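Local coordinates for protein pentafunctional AROM polypeptide (Schizosaccharomyces pombe, PDB 5SWV) that probably carries the dehydroquinate dehydratase and shikimate dehydrogenase activities of the shikimate pathway, within a fragment of the five-function AROM polypeptide, at residues A463-K468 with L493-C498; R211-F216 with I246-P251; F255-P260 with Q295-L300; E40-Y45 with I77-T82. One frame throughout, in Å; residues are numbered along the deposited sequence.

Contact 4 and contact 3 lie in buried cores, contact 1 is partly buried, and contact 2 is at the surface. Contact 4 pairs two neighbouring parallel strands of the dehydroquinase barrel and adds buried charged side chains to the backbone bonds between them. Contact 3, in the substrate-binding domain of the dehydrogenase, sets a helix against a strand through aliphatic side chains and two phenylalanine rings. Contact 1, in a parallel six-stranded sheet domain, packs leucines, with an indole N-H and a lysine amine bonding to carbonyl oxygens. Contact 2 is the sparsest, a few aliphatic tips beside the linker from barrel to dehydrogenase; its second segment, 246-251, closely precedes strand 253-257 of contact 3. Centres of contacts 3 and 4 are 46 Å apart.

Contact 1: A463-K468 with L493-C498; sequences ALLANK and LEWKCC
Lys468 and Trp495 bury the most surface here, with Leu465 third. The indole of Trp495 is sandwiched: CG of Lys468 lies over one face, 3.6 Å from the centroid of the five-membered ring of Trp495, a CH-pi contact, while CD2 of Leu465 covers the opposite face toward its rim. The indole edge is used as well. Trp495 NE1 donates to Leu465 O at 2.9 Å, nearly in the ring plane, with an N-H...O angle of 156°; this bond fixes the rotation of the ring and occupies a carbonyl near the end of helix 455-466. With CG anti to the backbone N (chi1 -163°), the Lys468 chain slides past the indole, bends at its next two torsions and brings NZ to Glu494 O at 2.9 Å, from above the carbonyl plane. Leu493 CD1 adds an aliphatic touch, 3.5 Å from Leu465 CB. Glu494, with positive phi, is the C-prime residue of the Schellman motif ending helix 485-492, and the chain turns there into edge strand 496-498. Trp495 also packs on Leu440 and Val443 of strand 440-445 and on Phe474 of strand 472-476, which places the indole between the end of helix 455-466 and the sheet.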
loop_
_atom_site.group_PDB
_atom_site.type_symbol
_atom_site.label_atom_id
_atom_site.label_comp_id
_atom_site.label_asym_id
_atom_site.label_seq_id
_atom_site.Cartn_x
_atom_site.Cartn_y
_atom_site.Cartn_z
ATOM N N ALA A 463 21.322 19.194 22.206
ATOM C CA ALA A 463 21.275 18.386 23.421
ATOM C C ALA A 463 20.363 17.166 23.303
ATOM O O ALA A 463 20.765 16.063 23.651
ATOM C CB ALA A 463 20.845 19.239 24.601
ATOM N N LEU A 464 19.137 17.378 22.815
ATOM C CA LEU A 464 18.136 16.305 22.655
ATOM C C LEU A 464 18.548 15.245 21.648
ATOM O O LEU A 464 18.360 14.053 21.892
ATOM C CB LEU A 464 16.796 16.892 22.212
ATOM C CG LEU A 464 16.069 17.755 23.251
ATOM C CD1 LEU A 464 15.044 18.677 22.583
ATOM C CD2 LEU A 464 15.423 16.878 24.318
ATOM N N LEU A 465 19.100 15.685 20.517
ATOM C CA LEU A 465 19.563 14.761 19.481
ATOM C C LEU A 465 20.669 13.813 19.945
ATOM O O LEU A 465 20.794 12.718 19.400
ATOM C CB LEU A 465 20.016 15.520 18.225
ATOM C CG LEU A 465 18.933 16.256 17.428
ATOM C CD1 LEU A 465 19.547 17.031 16.272
ATOM C CD2 LEU A 465 17.876 15.294 16.923
ATOM N N ALA A 466 21.460 14.233 20.935
ATOM C CA ALA A 466 22.468 13.373 21.573
ATOM C C ALA A 466 21.827 12.121 22.143
ATOM O O ALA A 466 22.357 11.016 21.996
ATOM C CB ALA A 466 23.212 14.120 22.678
ATOM N N ASN A 467 20.671 12.292 22.771
ATOM C CA ASN A 467 20.015 11.186 23.432
ATOM C C ASN A 467 19.109 10.463 22.440
ATOM O O ASN A 467 18.001 10.921 22.141
ATOM C CB ASN A 467 19.261 11.697 24.663
ATOM C CG ASN A 467 19.131 10.649 25.744
ATOM O OD1 ASN A 467 18.432 10.861 26.733
ATOM N ND2 ASN A 467 19.811 9.518 25.576
ATOM N N LYS A 468 19.591 9.323 21.945
ATOM C CA LYS A 468 19.102 8.730 20.703
ATOM C C LYS A 468 18.907 7.213 20.783
ATOM O O LYS A 468 19.826 6.483 21.149
ATOM C CB LYS A 468 20.108 9.060 19.603
ATOM C CG LYS A 468 19.592 8.884 18.184
ATOM C CD LYS A 468 19.896 7.522 17.596
ATOM C CE LYS A 468 21.167 7.497 16.781
ATOM N NZ LYS A 468 21.177 6.228 16.012
ATOM N N LEU A 493 25.470 13.044 14.996
ATOM C CA LEU A 493 24.959 12.309 16.157
ATOM C C LEU A 493 24.339 10.947 15.788
ATOM O O LEU A 493 23.663 10.317 16.607
ATOM C CB LEU A 493 23.987 13.196 16.941
ATOM C CG LEU A 493 24.624 14.506 17.439
ATOM C CD1 LEU A 493 23.559 15.419 18.028
ATOM C CD2 LEU A 493 25.754 14.262 18.443
ATOM N N GLU A 494 24.603 10.497 14.561
ATOM C CA GLU A 494 24.395 9.114 14.112
ATOM C C GLU A 494 22.937 8.776 13.840
ATOM O O GLU A 494 22.540 7.619 13.898
ATOM C CB GLU A 494 25.056 8.102 15.077
ATOM C CG GLU A 494 26.454 8.530 15.548
ATOM C CD GLU A 494 27.396 7.378 15.871
ATOM O OE1 GLU A 494 26.914 6.241 16.087
ATOM O OE2 GLU A 494 28.627 7.624 15.909
ATOM N N TRP A 495 22.146 9.788 13.509
ATOM C CA TRP A 495 20.745 9.572 13.173
ATOM C C TRP A 495 20.663 9.052 11.752
ATOM O O TRP A 495 21.491 9.411 10.909
ATOM C CB TRP A 495 19.924 10.858 13.290
ATOM C CG TRP A 495 19.585 11.255 14.695
ATOM C CD1 TRP A 495 20.379 11.915 15.570
ATOM C CD2 TRP A 495 18.343 11.041 15.366
ATOM N NE1 TRP A 495 19.719 12.123 16.752
ATOM C CE2 TRP A 495 18.461 11.601 16.652
ATOM C CE3 TRP A 495 17.137 10.438 15.000
ATOM C CZ2 TRP A 495 17.425 11.562 17.591
ATOM C CZ3 TRP A 495 16.097 10.403 15.930
ATOM C CH2 TRP A 495 16.254 10.958 17.216
ATOM N N LYS A 496 19.667 8.200 11.512
ATOM C CA LYS A 496 19.250 7.800 10.170
ATOM C C LYS A 496 18.456 8.993 9.636
ATOM O O LYS A 496 17.461 9.364 10.235
ATOM C CB LYS A 496 18.380 6.532 10.266
ATOM C CG LYS A 496 18.366 5.588 9.059
ATOM C CD LYS A 496 17.887 4.191 9.506
ATOM C CE LYS A 496 18.038 3.099 8.439
ATOM N NZ LYS A 496 16.809 2.882 7.612
ATOM N N CYS A 497 18.913 9.628 8.559
ATOM C CA CYS A 497 18.333 10.906 8.104
ATOM C C CYS A 497 17.576 10.803 6.794
ATOM O O CYS A 497 17.993 10.085 5.892
ATOM C CB CYS A 497 19.423 11.951 7.934
ATOM S SG CYS A 497 20.200 12.398 9.490
ATOM N N CYS A 498 16.477 11.555 6.710
ATOM C CA CYS A 498 15.658 11.684 5.511
ATOM C C CYS A 498 15.432 13.143 5.193
ATOM O O CYS A 498 15.376 13.972 6.100
ATOM C CB CYS A 498 14.307 11.043 5.730
ATOM S SG CYS A 498 14.418 9.337 6.247
#

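Contact 2: R211-F216 with I246-P251; sequences RILNKF and IGEILP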
loop_
_atom_site.group_PDB
_atom_site.type_symbol
_atom_site.label_atom_id
_atom_site.label_comp_id
_atom_site.label_asym_id
_atom_site.label_seq_id
_atom_site.Cartn_x
_atom_site.Cartn_y
_atom_site.Cartn_z
ATOM N N ARG A 211 -7.630 -13.771 -17.699
ATOM C CA ARG A 211 -6.916 -13.114 -16.578
ATOM C C ARG A 211 -7.128 -11.605 -16.613
ATOM O O ARG A 211 -7.403 -10.974 -15.589
ATOM C CB ARG A 211 -5.400 -13.364 -16.636
ATOM C CG ARG A 211 -4.947 -14.799 -16.398
ATOM C CD ARG A 211 -3.456 -14.882 -16.644
ATOM N NE ARG A 211 -2.863 -16.196 -16.409
ATOM C CZ ARG A 211 -2.568 -16.714 -15.220
ATOM N NH1 ARG A 211 -2.845 -16.063 -14.092
ATOM N NH2 ARG A 211 -2.001 -17.915 -15.162
ATOM N N ILE A 212 -7.002 -11.050 -17.814
ATOM C CA ILE A 212 -7.171 -9.630 -18.063
ATOM C C ILE A 212 -8.577 -9.161 -17.685
ATOM O O ILE A 212 -8.718 -8.107 -17.070
ATOM C CB ILE A 212 -6.811 -9.325 -19.532
ATOM C CG1 ILE A 212 -5.291 -9.430 -19.718
ATOM C CG2 ILE A 212 -7.320 -7.962 -19.979
ATOM C CD1 ILE A 212 -4.872 -9.746 -21.140
ATOM N N LEU A 213 -9.590 -9.958 -18.026
ATOM C CA LEU A 213 -11.002 -9.659 -17.697
ATOM C C LEU A 213 -11.437 -9.968 -16.256
ATOM O O LEU A 213 -12.465 -9.447 -15.794
ATOM C CB LEU A 213 -11.942 -10.417 -18.648
ATOM C CG LEU A 213 -11.809 -10.106 -20.142
ATOM C CD1 LEU A 213 -12.790 -10.947 -20.955
ATOM C CD2 LEU A 213 -11.999 -8.624 -20.414
ATOM N N ASN A 214 -10.698 -10.827 -15.557
ATOM C CA ASN A 214 -10.983 -11.103 -14.154
ATOM C C ASN A 214 -10.594 -9.921 -13.255
ATOM O O ASN A 214 -9.421 -9.679 -13.006
ATOM C CB ASN A 214 -10.257 -12.362 -13.717
ATOM C CG ASN A 214 -10.505 -12.685 -12.259
ATOM O OD1 ASN A 214 -11.571 -13.134 -11.900
ATOM N ND2 ASN A 214 -9.520 -12.434 -11.414
ATOM N N LYS A 215 -11.582 -9.184 -12.769
ATOM C CA LYS A 215 -11.307 -7.921 -12.058
ATOM C C LYS A 215 -10.937 -8.146 -10.615
ATOM O O LYS A 215 -10.058 -7.481 -10.106
ATOM C CB LYS A 215 -12.488 -6.962 -12.187
ATOM C CG LYS A 215 -12.648 -6.519 -13.638
ATOM C CD LYS A 215 -13.783 -5.536 -13.879
ATOM C CE LYS A 215 -15.117 -6.123 -13.440
ATOM N NZ LYS A 215 -16.229 -5.617 -14.284
ATOM N N PHE A 216 -11.582 -9.118 -9.987
ATOM C CA PHE A 216 -11.413 -9.387 -8.571
ATOM C C PHE A 216 -10.266 -10.349 -8.262
ATOM O O PHE A 216 -10.334 -11.532 -8.592
ATOM C CB PHE A 216 -12.715 -9.949 -8.009
ATOM C CG PHE A 216 -12.666 -10.202 -6.545
ATOM C CD1 PHE A 216 -12.727 -9.141 -5.652
ATOM C CD2 PHE A 216 -12.538 -11.497 -6.052
ATOM C CE1 PHE A 216 -12.672 -9.362 -4.278
ATOM C CE2 PHE A 216 -12.479 -11.729 -4.683
ATOM C CZ PHE A 216 -12.544 -10.659 -3.792
ATOM N N ILE A 246 -7.332 -3.415 -24.650
ATOM C CA ILE A 246 -8.674 -3.953 -24.929
ATOM C C ILE A 246 -9.821 -2.991 -24.647
ATOM O O ILE A 246 -10.958 -3.330 -24.932
ATOM C CB ILE A 246 -8.952 -5.308 -24.240
ATOM C CG1 ILE A 246 -9.102 -5.172 -22.725
ATOM C CG2 ILE A 246 -7.865 -6.315 -24.588
ATOM C CD1 ILE A 246 -9.751 -6.383 -22.102
ATOM N N GLY A 247 -9.532 -1.817 -24.092
ATOM C CA GLY A 247 -10.564 -0.836 -23.747
ATOM C C GLY A 247 -11.189 -0.896 -22.350
ATOM O O GLY A 247 -12.190 -0.225 -22.109
ATOM N N GLU A 248 -10.607 -1.669 -21.432
ATOM C CA GLU A 248 -11.090 -1.743 -20.046
ATOM C C GLU A 248 -10.679 -0.520 -19.237
ATOM O O GLU A 248 -11.520 0.077 -18.602
ATOM C CB GLU A 248 -10.595 -3.006 -19.341
ATOM C CG GLU A 248 -11.394 -4.270 -19.660
ATOM C CD GLU A 248 -12.759 -4.333 -18.965
ATOM O OE1 GLU A 248 -12.813 -4.680 -17.755
ATOM O OE2 GLU A 248 -13.781 -4.063 -19.649
ATOM N N ILE A 249 -9.397 -0.161 -19.258
ATOM C CA ILE A 249 -8.900 1.075 -18.624
ATOM C C ILE A 249 -8.746 2.175 -19.660
ATOM O O ILE A 249 -7.956 2.029 -20.596
ATOM C CB ILE A 249 -7.525 0.853 -17.974
ATOM C CG1 ILE A 249 -7.683 -0.029 -16.743
ATOM C CG2 ILE A 249 -6.869 2.175 -17.582
ATOM C CD1 ILE A 249 -6.380 -0.587 -16.211
ATOM N N LEU A 250 -9.464 3.281 -19.476
ATOM C CA LEU A 250 -9.398 4.425 -20.397
ATOM C C LEU A 250 -8.355 5.472 -19.956
ATOM O O LEU A 250 -8.105 5.627 -18.763
ATOM C CB LEU A 250 -10.776 5.094 -20.566
ATOM C CG LEU A 250 -11.961 4.295 -21.148
ATOM C CD1 LEU A 250 -13.123 5.224 -21.507
ATOM C CD2 LEU A 250 -11.582 3.466 -22.370
ATOM N N PRO A 251 -7.741 6.178 -20.930
ATOM C CA PRO A 251 -6.818 7.279 -20.659
ATOM C C PRO A 251 -7.456 8.418 -19.928
ATOM O O PRO A 251 -8.580 8.796 -20.239
ATOM C CB PRO A 251 -6.416 7.767 -22.053
ATOM C CG PRO A 251 -6.584 6.590 -22.924
ATOM C CD PRO A 251 -7.727 5.806 -22.362
#
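Ile246 puts the end of its side chain between two residues of helix 208-213: its CD1 lies 3.6 Å from Ile212 CG2 and equally 3.6 Å from Leu213 CD2. CG1 of Ile246 stands between its own backbone N and carbonyl carbon (chi1 70°), which sends CD1 across to the helix. Farther along, the CG methylene of Glu248 only brushes Leu213 CD2 at 4.5 Å. Lys215 crosses Glu248 at about a right angle, with CD 4.1 Å from Glu248 OE1; NZ stays 5.0 Å from that oxygen, so the attraction is at most long-range. The firm partner of this carboxylate is Arg11, in a salt bridge. Around this shell, Ile212 also packs on Ala242 of helix 236-245, and its carbonyl accepts a bond from Arg243, tying the two helices together. Gly247, with positive phi, closes helix 236-245 in a Schellman motif, a common helix C-terminus, and from this surface turn the chain leaves the dehydroquinase TIM barrel for the first strand of the dehydrogenase.

Contact 3: F255-P260 with Q295-L300; sequences FLFGKP and QKVLNL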
loop_
_atom_site.group_PDB
_atom_site.type_symbol
_atom_site.label_atom_id
_atom_site.label_comp_id
_atom_site.label_asym_id
_atom_site.label_seq_id
_atom_site.Cartn_x
_atom_site.Cartn_y
_atom_site.Cartn_z
ATOM N N PHE A 255 -3.707 16.667 -13.412
ATOM C CA PHE A 255 -3.286 18.058 -13.401
ATOM C C PHE A 255 -2.680 18.495 -12.064
ATOM O O PHE A 255 -2.785 17.802 -11.072
ATOM C CB PHE A 255 -4.482 18.953 -13.757
ATOM C CG PHE A 255 -5.017 18.732 -15.140
ATOM C CD1 PHE A 255 -4.470 19.404 -16.225
ATOM C CD2 PHE A 255 -6.056 17.846 -15.367
ATOM C CE1 PHE A 255 -4.952 19.192 -17.517
ATOM C CE2 PHE A 255 -6.548 17.630 -16.655
ATOM C CZ PHE A 255 -5.998 18.308 -17.727
ATOM N N LEU A 256 -2.009 19.640 -12.088
ATOM C CA LEU A 256 -1.551 20.333 -10.892
ATOM C C LEU A 256 -2.091 21.757 -10.961
ATOM O O LEU A 256 -1.858 22.446 -11.941
ATOM C CB LEU A 256 -0.026 20.368 -10.832
ATOM C CG LEU A 256 0.616 21.130 -9.655
ATOM C CD1 LEU A 256 0.191 20.550 -8.308
ATOM C CD2 LEU A 256 2.138 21.150 -9.766
ATOM N N PHE A 257 -2.828 22.185 -9.938
ATOM C CA PHE A 257 -3.307 23.547 -9.847
ATOM C C PHE A 257 -2.471 24.304 -8.832
ATOM O O PHE A 257 -2.054 23.735 -7.818
ATOM C CB PHE A 257 -4.748 23.564 -9.392
ATOM C CG PHE A 257 -5.683 22.740 -10.237
ATOM C CD1 PHE A 257 -5.602 22.743 -11.628
ATOM C CD2 PHE A 257 -6.699 21.997 -9.634
ATOM C CE1 PHE A 257 -6.499 22.002 -12.386
ATOM C CE2 PHE A 257 -7.599 21.265 -10.388
ATOM C CZ PHE A 257 -7.496 21.258 -11.764
ATOM N N GLY A 258 -2.269 25.595 -9.085
ATOM C CA GLY A 258 -1.491 26.469 -8.198
ATOM C C GLY A 258 -0.766 27.540 -8.986
ATOM O O GLY A 258 -0.947 27.651 -10.204
ATOM N N LYS A 259 0.063 28.318 -8.290
ATOM C CA LYS A 259 0.798 29.432 -8.892
ATOM C C LYS A 259 1.852 29.981 -7.923
ATOM O O LYS A 259 1.506 30.393 -6.823
ATOM C CB LYS A 259 -0.169 30.558 -9.258
ATOM C CG LYS A 259 0.411 31.607 -10.195
ATOM C CD LYS A 259 -0.544 32.792 -10.331
ATOM C CE LYS A 259 0.082 33.991 -11.034
ATOM N NZ LYS A 259 0.062 33.790 -12.505
ATOM N N PRO A 260 3.140 29.989 -8.314
ATOM C CA PRO A 260 3.763 29.462 -9.542
ATOM C C PRO A 260 3.972 27.938 -9.494
ATOM O O PRO A 260 4.293 27.394 -8.444
ATOM C CB PRO A 260 5.110 30.192 -9.589
ATOM C CG PRO A 260 5.440 30.463 -8.155
ATOM C CD PRO A 260 4.129 30.661 -7.442
ATOM N N GLN A 295 -12.396 25.065 -12.636
ATOM C CA GLN A 295 -13.684 24.370 -12.645
ATOM C C GLN A 295 -14.005 23.653 -13.965
ATOM O O GLN A 295 -14.626 22.586 -13.946
ATOM C CB GLN A 295 -14.812 25.342 -12.300
ATOM C CG GLN A 295 -16.111 24.644 -11.943
ATOM C CD GLN A 295 -17.165 25.597 -11.420
ATOM O OE1 GLN A 295 -17.137 26.808 -11.689
ATOM N NE2 GLN A 295 -18.115 25.054 -10.672
ATOM N N LYS A 296 -13.599 24.241 -15.092
ATOM C CA LYS A 296 -13.830 23.639 -16.419
ATOM C C LYS A 296 -12.921 22.421 -16.695
ATOM O O LYS A 296 -13.236 21.577 -17.548
ATOM C CB LYS A 296 -13.675 24.692 -17.528
ATOM C CG LYS A 296 -12.237 25.077 -17.826
ATOM C CD LYS A 296 -12.103 26.549 -18.200
ATOM C CE LYS A 296 -10.636 26.936 -18.415
ATOM N NZ LYS A 296 -10.312 28.276 -17.848
ATOM N N VAL A 297 -11.796 22.357 -15.979
ATOM C CA VAL A 297 -10.885 21.210 -16.005
ATOM C C VAL A 297 -11.488 20.043 -15.236
ATOM O O VAL A 297 -11.424 18.890 -15.681
ATOM C CB VAL A 297 -9.513 21.558 -15.381
ATOM C CG1 VAL A 297 -8.587 20.346 -15.363
ATOM C CG2 VAL A 297 -8.873 22.721 -16.131
ATOM N N LEU A 298 -12.065 20.359 -14.077
ATOM C CA LEU A 298 -12.706 19.371 -13.214
ATOM C C LEU A 298 -13.889 18.691 -13.891
ATOM O O LEU A 298 -14.231 17.570 -13.525
ATOM C CB LEU A 298 -13.185 20.013 -11.911
ATOM C CG LEU A 298 -12.190 20.729 -10.989
ATOM C CD1 LEU A 298 -12.927 21.251 -9.764
ATOM C CD2 LEU A 298 -11.022 19.859 -10.565
ATOM N N ASN A 299 -14.512 19.373 -14.855
ATOM C CA ASN A 299 -15.639 18.817 -15.623
ATOM C C ASN A 299 -15.287 18.185 -16.974
ATOM O O ASN A 299 -16.199 17.760 -17.685
ATOM C CB ASN A 299 -16.717 19.896 -15.838
ATOM C CG ASN A 299 -17.403 20.302 -14.549
ATOM O OD1 ASN A 299 -17.545 19.504 -13.628
ATOM N ND2 ASN A 299 -17.831 21.553 -14.481
ATOM N N LEU A 300 -14.002 18.099 -17.332
ATOM C CA LEU A 300 -13.626 17.426 -18.579
ATOM C C LEU A 300 -14.098 15.979 -18.519
ATOM O O LEU A 300 -14.044 15.373 -17.465
ATOM C CB LEU A 300 -12.120 17.470 -18.814
ATOM C CG LEU A 300 -11.516 18.840 -19.131
ATOM C CD1 LEU A 300 -10.005 18.701 -19.144
ATOM C CD2 LEU A 300 -12.011 19.417 -20.455
#
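Val297 faces two phenylalanines of strand 253-257 and carries most of what the short, weakly bonded helix 295-298 offers. From its CB, which lies 4.2 Å from Phe257 CZ, the branch CG1 points on between the rings, placed there by lying anti to the backbone N (chi1 178°). At its tip CG1 rests over one face of Phe255, 3.7 Å from the ring centroid and 20° off the normal, a CH-pi contact displaced toward the rim on the side of CD2 and CE2. The same methyl meets the other ring quite differently: it is 3.9 Å from Phe257 CZ, at the edge and near the plane of that ring.

Strand 253-257 lies within the mixed sheet of the shikimate dehydrogenase substrate-binding domain, between strands 282-285 and 303-308 and parallel to both, and helix 295-298 belongs to the crossover between those two neighbours. Alternation along the strand puts Phe255 and Phe257 on the face that the helix covers, where both also touch Ala306 of strand 303-308. Leu298 extends the contact along the Phe257 edge, its CD2 3.7 Å from Phe257 CE2, and packs on Phe303 and Leu347 as well. At the other end Leu300 CD1 comes within 4.3 Å of Phe255 CZ, more loosely.

Contact 4: E40-Y45 with I77-T82; sequences EVRVDY and IFTIRT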
loop_
_atom_site.group_PDB
_atom_site.type_symbol
_atom_site.label_atom_id
_atom_site.label_comp_id
_atom_site.label_asym_id
_atom_site.label_seq_id
_atom_site.Cartn_x
_atom_site.Cartn_y
_atom_site.Cartn_z
ATOM N N GLU A 40 0.409 -13.429 -1.950
ATOM C CA GLU A 40 0.302 -14.851 -1.732
ATOM C C GLU A 40 1.685 -15.391 -1.450
ATOM O O GLU A 40 2.596 -15.220 -2.254
ATOM C CB GLU A 40 -0.266 -15.533 -2.960
ATOM C CG GLU A 40 -0.566 -17.005 -2.768
ATOM C CD GLU A 40 -1.267 -17.601 -3.971
ATOM O OE1 GLU A 40 -0.617 -17.679 -5.047
ATOM O OE2 GLU A 40 -2.460 -17.982 -3.846
ATOM N N VAL A 41 1.847 -16.025 -0.298
ATOM C CA VAL A 41 3.040 -16.783 -0.031
ATOM C C VAL A 41 2.714 -18.178 -0.497
ATOM O O VAL A 41 1.839 -18.838 0.060
ATOM C CB VAL A 41 3.400 -16.824 1.457
ATOM C CG1 VAL A 41 4.655 -17.671 1.659
ATOM C CG2 VAL A 41 3.589 -15.411 2.002
ATOM N N ARG A 42 3.401 -18.598 -1.548
ATOM C CA ARG A 42 3.285 -19.938 -2.057
ATOM C C ARG A 42 4.159 -20.811 -1.176
ATOM O O ARG A 42 5.388 -20.921 -1.376
ATOM C CB ARG A 42 3.692 -20.005 -3.535
ATOM C CG ARG A 42 2.620 -19.470 -4.472
ATOM C CD ARG A 42 1.412 -20.397 -4.588
ATOM N NE ARG A 42 1.766 -21.730 -5.108
ATOM C CZ ARG A 42 1.787 -22.088 -6.401
ATOM N NH1 ARG A 42 1.473 -21.246 -7.390
ATOM N NH2 ARG A 42 2.138 -23.321 -6.722
ATOM N N VAL A 43 3.498 -21.426 -0.200
ATOM C CA VAL A 43 4.160 -22.180 0.853
ATOM C C VAL A 43 4.790 -23.438 0.256
ATOM O O VAL A 43 5.864 -23.879 0.694
ATOM C CB VAL A 43 3.165 -22.532 1.978
ATOM C CG1 VAL A 43 3.820 -23.409 3.037
ATOM C CG2 VAL A 43 2.604 -21.264 2.614
ATOM N N ASP A 44 4.137 -23.993 -0.765
ATOM C CA ASP A 44 4.701 -25.126 -1.509
ATOM C C ASP A 44 6.088 -24.860 -2.134
ATOM O O ASP A 44 6.862 -25.805 -2.319
ATOM C CB ASP A 44 3.701 -25.682 -2.544
ATOM C CG ASP A 44 3.264 -24.651 -3.580
ATOM O OD1 ASP A 44 2.657 -23.617 -3.181
ATOM O OD2 ASP A 44 3.506 -24.896 -4.795
ATOM N N TYR A 45 6.408 -23.592 -2.403
ATOM C CA TYR A 45 7.727 -23.210 -2.931
ATOM C C TYR A 45 8.800 -22.952 -1.873
ATOM O O TYR A 45 9.976 -22.988 -2.203
ATOM C CB TYR A 45 7.629 -21.984 -3.849
ATOM C CG TYR A 45 7.268 -22.324 -5.271
ATOM C CD1 TYR A 45 5.967 -22.671 -5.596
ATOM C CD2 TYR A 45 8.221 -22.296 -6.298
ATOM C CE1 TYR A 45 5.607 -22.977 -6.896
ATOM C CE2 TYR A 45 7.875 -22.615 -7.604
ATOM C CZ TYR A 45 6.558 -22.955 -7.897
ATOM O OH TYR A 45 6.142 -23.274 -9.172
ATOM N N ILE A 77 -1.917 -13.949 1.803
ATOM C CA ILE A 77 -2.650 -15.124 1.428
ATOM C C ILE A 77 -1.668 -16.262 1.616
ATOM O O ILE A 77 -0.537 -16.194 1.144
ATOM C CB ILE A 77 -3.126 -15.019 -0.027
ATOM C CG1 ILE A 77 -4.074 -13.829 -0.196
ATOM C CG2 ILE A 77 -3.823 -16.289 -0.454
ATOM C CD1 ILE A 77 -4.102 -13.272 -1.598
ATOM N N PHE A 78 -2.104 -17.293 2.323
ATOM C CA PHE A 78 -1.271 -18.438 2.682
ATOM C C PHE A 78 -1.728 -19.611 1.821
ATOM O O PHE A 78 -2.807 -20.170 2.038
ATOM C CB PHE A 78 -1.461 -18.719 4.173
ATOM C CG PHE A 78 -0.597 -19.820 4.726
ATOM C CD1 PHE A 78 -1.015 -21.142 4.681
ATOM C CD2 PHE A 78 0.600 -19.524 5.364
ATOM C CE1 PHE A 78 -0.223 -22.156 5.224
ATOM C CE2 PHE A 78 1.386 -20.518 5.918
ATOM C CZ PHE A 78 0.983 -21.842 5.849
ATOM N N THR A 79 -0.915 -19.973 0.837
ATOM C CA THR A 79 -1.341 -20.921 -0.180
ATOM C C THR A 79 -0.424 -22.106 -0.261
ATOM O O THR A 79 0.745 -21.976 -0.615
ATOM C CB THR A 79 -1.455 -20.248 -1.549
ATOM O OG1 THR A 79 -2.478 -19.266 -1.479
ATOM C CG2 THR A 79 -1.874 -21.233 -2.629
ATOM N N ILE A 80 -0.980 -23.260 0.090
ATOM C CA ILE A 80 -0.362 -24.548 -0.178
ATOM C C ILE A 80 -1.047 -25.139 -1.388
ATOM O O ILE A 80 -2.192 -25.586 -1.298
ATOM C CB ILE A 80 -0.553 -25.543 0.973
ATOM C CG1 ILE A 80 0.094 -25.033 2.249
ATOM C CG2 ILE A 80 0.036 -26.903 0.588
ATOM C CD1 ILE A 80 -0.269 -25.893 3.448
ATOM N N ARG A 81 -0.318 -25.132 -2.500
ATOM C CA ARG A 81 -0.777 -25.619 -3.802
ATOM C C ARG A 81 -0.099 -26.955 -4.063
ATOM O O ARG A 81 1.129 -27.064 -3.998
ATOM C CB ARG A 81 -0.381 -24.615 -4.874
ATOM C CG ARG A 81 -0.833 -24.960 -6.283
ATOM C CD ARG A 81 -2.332 -24.851 -6.487
ATOM N NE ARG A 81 -2.843 -23.514 -6.179
ATOM C CZ ARG A 81 -3.732 -23.205 -5.229
ATOM N NH1 ARG A 81 -4.290 -24.131 -4.453
ATOM N NH2 ARG A 81 -4.095 -21.932 -5.077
ATOM N N THR A 82 -0.913 -27.964 -4.355
ATOM C CA THR A 82 -0.464 -29.351 -4.509
ATOM C C THR A 82 -0.088 -29.669 -5.943
ATOM O O THR A 82 -0.370 -28.896 -6.862
ATOM C CB THR A 82 -1.562 -30.352 -4.101
ATOM O OG1 THR A 82 -2.687 -30.237 -4.977
ATOM C CG2 THR A 82 -2.023 -30.108 -2.696
#
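Val41 of strand 38-42 and Val43 just beyond its end are bonded to strand 76-79 in the parallel pattern: Val41 N donates to Ile77 O at 2.8 Å, Thr79 N to Val41 O, and Val43 N to Thr79 O. The axes of 40-42 and 77-79 approach to 4.7 Å, 21° from parallel. Polar side chains gather on the face of Glu40, Arg42 and Thr79. The extended chain of Glu40 brings OE2 to Thr79 OG1, which donates at 2.7 Å from above the carboxylate plane. Arg42 grips Asp44 side-on through a salt bridge, NE to OD1 and NH2 to OD2, each 2.8 Å, both Asp44 oxygens accepting on their syn lone pairs; CB of Arg81 lies over one face of that guanidinium. Asp44 OD1 also accepts a weak bond from Arg81 N. The guanidinium of Arg81 itself is held by salt bridges to Asp113 and Glu115. Apolar contact is made by Val43 CG2, which sits over the centre of the Phe78 ring, 3.6 Å from its centroid. Phe78 packs in turn on helix 58-69, which links these strands. Two parallel strands joined by a covering helix make a beta-alpha-beta crossover, the repeating unit of the TIM barrel of type I dehydroquinases.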